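UBA domain-containing protein Mud1 (Schizosaccharomyces pombe, PDB 1Z96) binds polyubiquitin chains through its UBA domain, linking ubiquitinated proteins to the 19S proteasome for degradation, and is an aspartic protease. Local coordinates at residues A[6-11]-A[23-28]. Sequence-based numbering, arbitrary orientation.
Sequences SKIAQL and QALDAA
The peptide plane joining Lys7 to Ile8 turns one face to Leu25, whose methyl CD1 stands almost straight above it, 3.5 Å from Ile8 N. The other face looks into the helix itself, where the Lys7 carbonyl oxygen accepts the bond from Leu11 N. A UBA domain, this one the C-terminal part of Mud1, is a compact three-helix bundle, and it illustrates economy in a very small fold: between 6-11 and 23-28, one inserted leucine carries the contact, while Ile8 and Leu11 also lean on Ala21. The short axes of 6-11 and 23-27 approach to 10.4 Å at 126°, a separation that the Leu25 side chain bridges. Leu25 has CG beside the backbone N and anti to the carbonyl carbon (chi1 -77°), which directs CG toward the first helix; chi2 then sets the two methyls. Besides the peptide face, Leu25 CD1 meets Ile8 CG1 at 3.6 Å, the two side chains passing at a slant. Leu25 CD1 also meets Leu11 CD1 at 3.7 Å, here tip to tip. Farther along, Leu25 rests on Ala35, and Leu11 on Leu32 and Ala36, so helix 32-39 completes the apolar centre. An alanine in place of Leu25 would probably leave Ile8 CG1 and Leu11 CD1 without their shared partner and open a gap between the helices. Several residues of these two segments also take part in ubiquitin binding: Leu11 and Ala24 with monoubiquitin, Asp26 and Ala27 with diubiquitin, Ala28 with both. Lys7 packs here chiefly through CB, while its extended chain leads away and NZ bonds to Gly30 O. That base lies against both methyls of Leu25, with Lys7 CB 3.7 Å from Leu25 CD1 and 4.0 Å from Leu25 CD2.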
loop_
_atom_site.group_PDB
_atom_site.type_symbol
_atom_site.label_atom_id
_atom_site.label_comp_id
_atom_site.label_asym_id
_atom_site.label_seq_id
_atom_site.Cartn_x
_atom_site.Cartn_y
_atom_site.Cartn_z
ATOM N N SER A 6 -4.411 6.911 4.347
ATOM C CA SER A 6 -3.140 7.597 4.266
ATOM C C SER A 6 -2.044 6.668 3.758
ATOM O O SER A 6 -1.200 7.083 2.959
ATOM C CB SER A 6 -2.773 8.215 5.615
ATOM O OG SER A 6 -3.671 9.273 5.899
ATOM N N LYS A 7 -2.067 5.412 4.189
ATOM C CA LYS A 7 -1.092 4.443 3.674
ATOM C C LYS A 7 -1.321 4.142 2.197
ATOM O O LYS A 7 -0.370 4.012 1.439
ATOM C CB LYS A 7 -1.134 3.163 4.499
ATOM C CG LYS A 7 -0.671 3.384 5.927
ATOM C CD LYS A 7 -1.027 2.206 6.788
ATOM C CE LYS A 7 -0.682 2.429 8.215
ATOM N NZ LYS A 7 -1.070 1.230 9.038
ATOM N N ILE A 8 -2.575 3.995 1.780
ATOM C CA ILE A 8 -2.831 3.794 0.343
ATOM C C ILE A 8 -2.266 4.960 -0.460
ATOM O O ILE A 8 -1.603 4.771 -1.481
ATOM C CB ILE A 8 -4.336 3.600 0.041
ATOM C CG1 ILE A 8 -4.830 2.288 0.653
ATOM C CG2 ILE A 8 -4.551 3.556 -1.452
ATOM C CD1 ILE A 8 -6.356 2.174 0.718
ATOM N N ALA A 9 -2.542 6.178 0.006
ATOM C CA ALA A 9 -2.027 7.377 -0.629
ATOM C C ALA A 9 -0.492 7.395 -0.719
ATOM O O ALA A 9 0.059 7.801 -1.746
ATOM C CB ALA A 9 -2.536 8.607 0.115
ATOM N N GLN A 10 0.190 6.945 0.339
ATOM C CA GLN A 10 1.646 6.833 0.301
ATOM C C GLN A 10 2.084 5.936 -0.841
ATOM O O GLN A 10 2.999 6.270 -1.608
ATOM C CB GLN A 10 2.210 6.277 1.618
ATOM C CG GLN A 10 2.263 7.254 2.757
ATOM C CD GLN A 10 3.561 8.098 2.757
ATOM O OE1 GLN A 10 4.177 8.325 1.702
ATOM N NE2 GLN A 10 3.945 8.575 3.931
ATOM N N LEU A 11 1.418 4.796 -0.982
ATOM C CA LEU A 11 1.756 3.873 -2.049
ATOM C C LEU A 11 1.415 4.444 -3.423
ATOM O O LEU A 11 2.184 4.296 -4.351
ATOM C CB LEU A 11 1.069 2.518 -1.831
ATOM C CG LEU A 11 1.561 1.743 -0.608
ATOM C CD1 LEU A 11 0.693 0.550 -0.357
ATOM C CD2 LEU A 11 3.023 1.288 -0.778
ATOM N N GLN A 23 -4.842 -3.674 -1.825
ATOM C CA GLN A 23 -4.757 -5.130 -1.708
ATOM C C GLN A 23 -3.470 -5.574 -1.023
ATOM O O GLN A 23 -3.492 -6.483 -0.174
ATOM C CB GLN A 23 -4.942 -5.788 -3.079
ATOM C CG GLN A 23 -6.378 -5.663 -3.584
ATOM C CD GLN A 23 -6.610 -6.188 -5.002
ATOM O OE1 GLN A 23 -5.682 -6.367 -5.788
ATOM N NE2 GLN A 23 -7.880 -6.372 -5.341
ATOM N N ALA A 24 -2.371 -4.897 -1.344
ATOM C CA ALA A 24 -1.088 -5.135 -0.659
ATOM C C ALA A 24 -1.174 -4.792 0.829
ATOM O O ALA A 24 -0.729 -5.543 1.676
ATOM C CB ALA A 24 0.021 -4.362 -1.331
ATOM N N LEU A 25 -1.796 -3.673 1.151
ATOM C CA LEU A 25 -1.969 -3.321 2.553
ATOM C C LEU A 25 -2.868 -4.293 3.319
ATOM O O LEU A 25 -2.617 -4.575 4.495
ATOM C CB LEU A 25 -2.506 -1.901 2.675
ATOM C CG LEU A 25 -1.457 -0.826 2.453
ATOM C CD1 LEU A 25 -2.099 0.506 2.094
ATOM C CD2 LEU A 25 -0.566 -0.695 3.689
ATOM N N ASP A 26 -3.917 -4.771 2.668
ATOM C CA ASP A 26 -4.800 -5.795 3.255
ATOM C C ASP A 26 -3.994 -7.041 3.605
ATOM O O ASP A 26 -4.063 -7.539 4.728
ATOM C CB ASP A 26 -5.901 -6.162 2.252
ATOM C CG ASP A 26 -6.856 -7.226 2.789
ATOM O OD1 ASP A 26 -7.539 -6.945 3.782
ATOM O OD2 ASP A 26 -6.952 -8.371 2.293
ATOM N N ALA A 27 -3.245 -7.548 2.632
ATOM C CA ALA A 27 -2.389 -8.738 2.851
ATOM C C ALA A 27 -1.430 -8.500 4.003
ATOM O O ALA A 27 -1.180 -9.384 4.839
ATOM C CB ALA A 27 -1.619 -9.053 1.600
ATOM N N ALA A 28 -0.885 -7.285 4.047
ATOM C CA ALA A 28 0.116 -6.896 5.036
ATOM C C ALA A 28 -0.481 -6.485 6.385
ATOM O O ALA A 28 0.235 -6.052 7.291
ATOM C CB ALA A 28 0.977 -5.772 4.469
#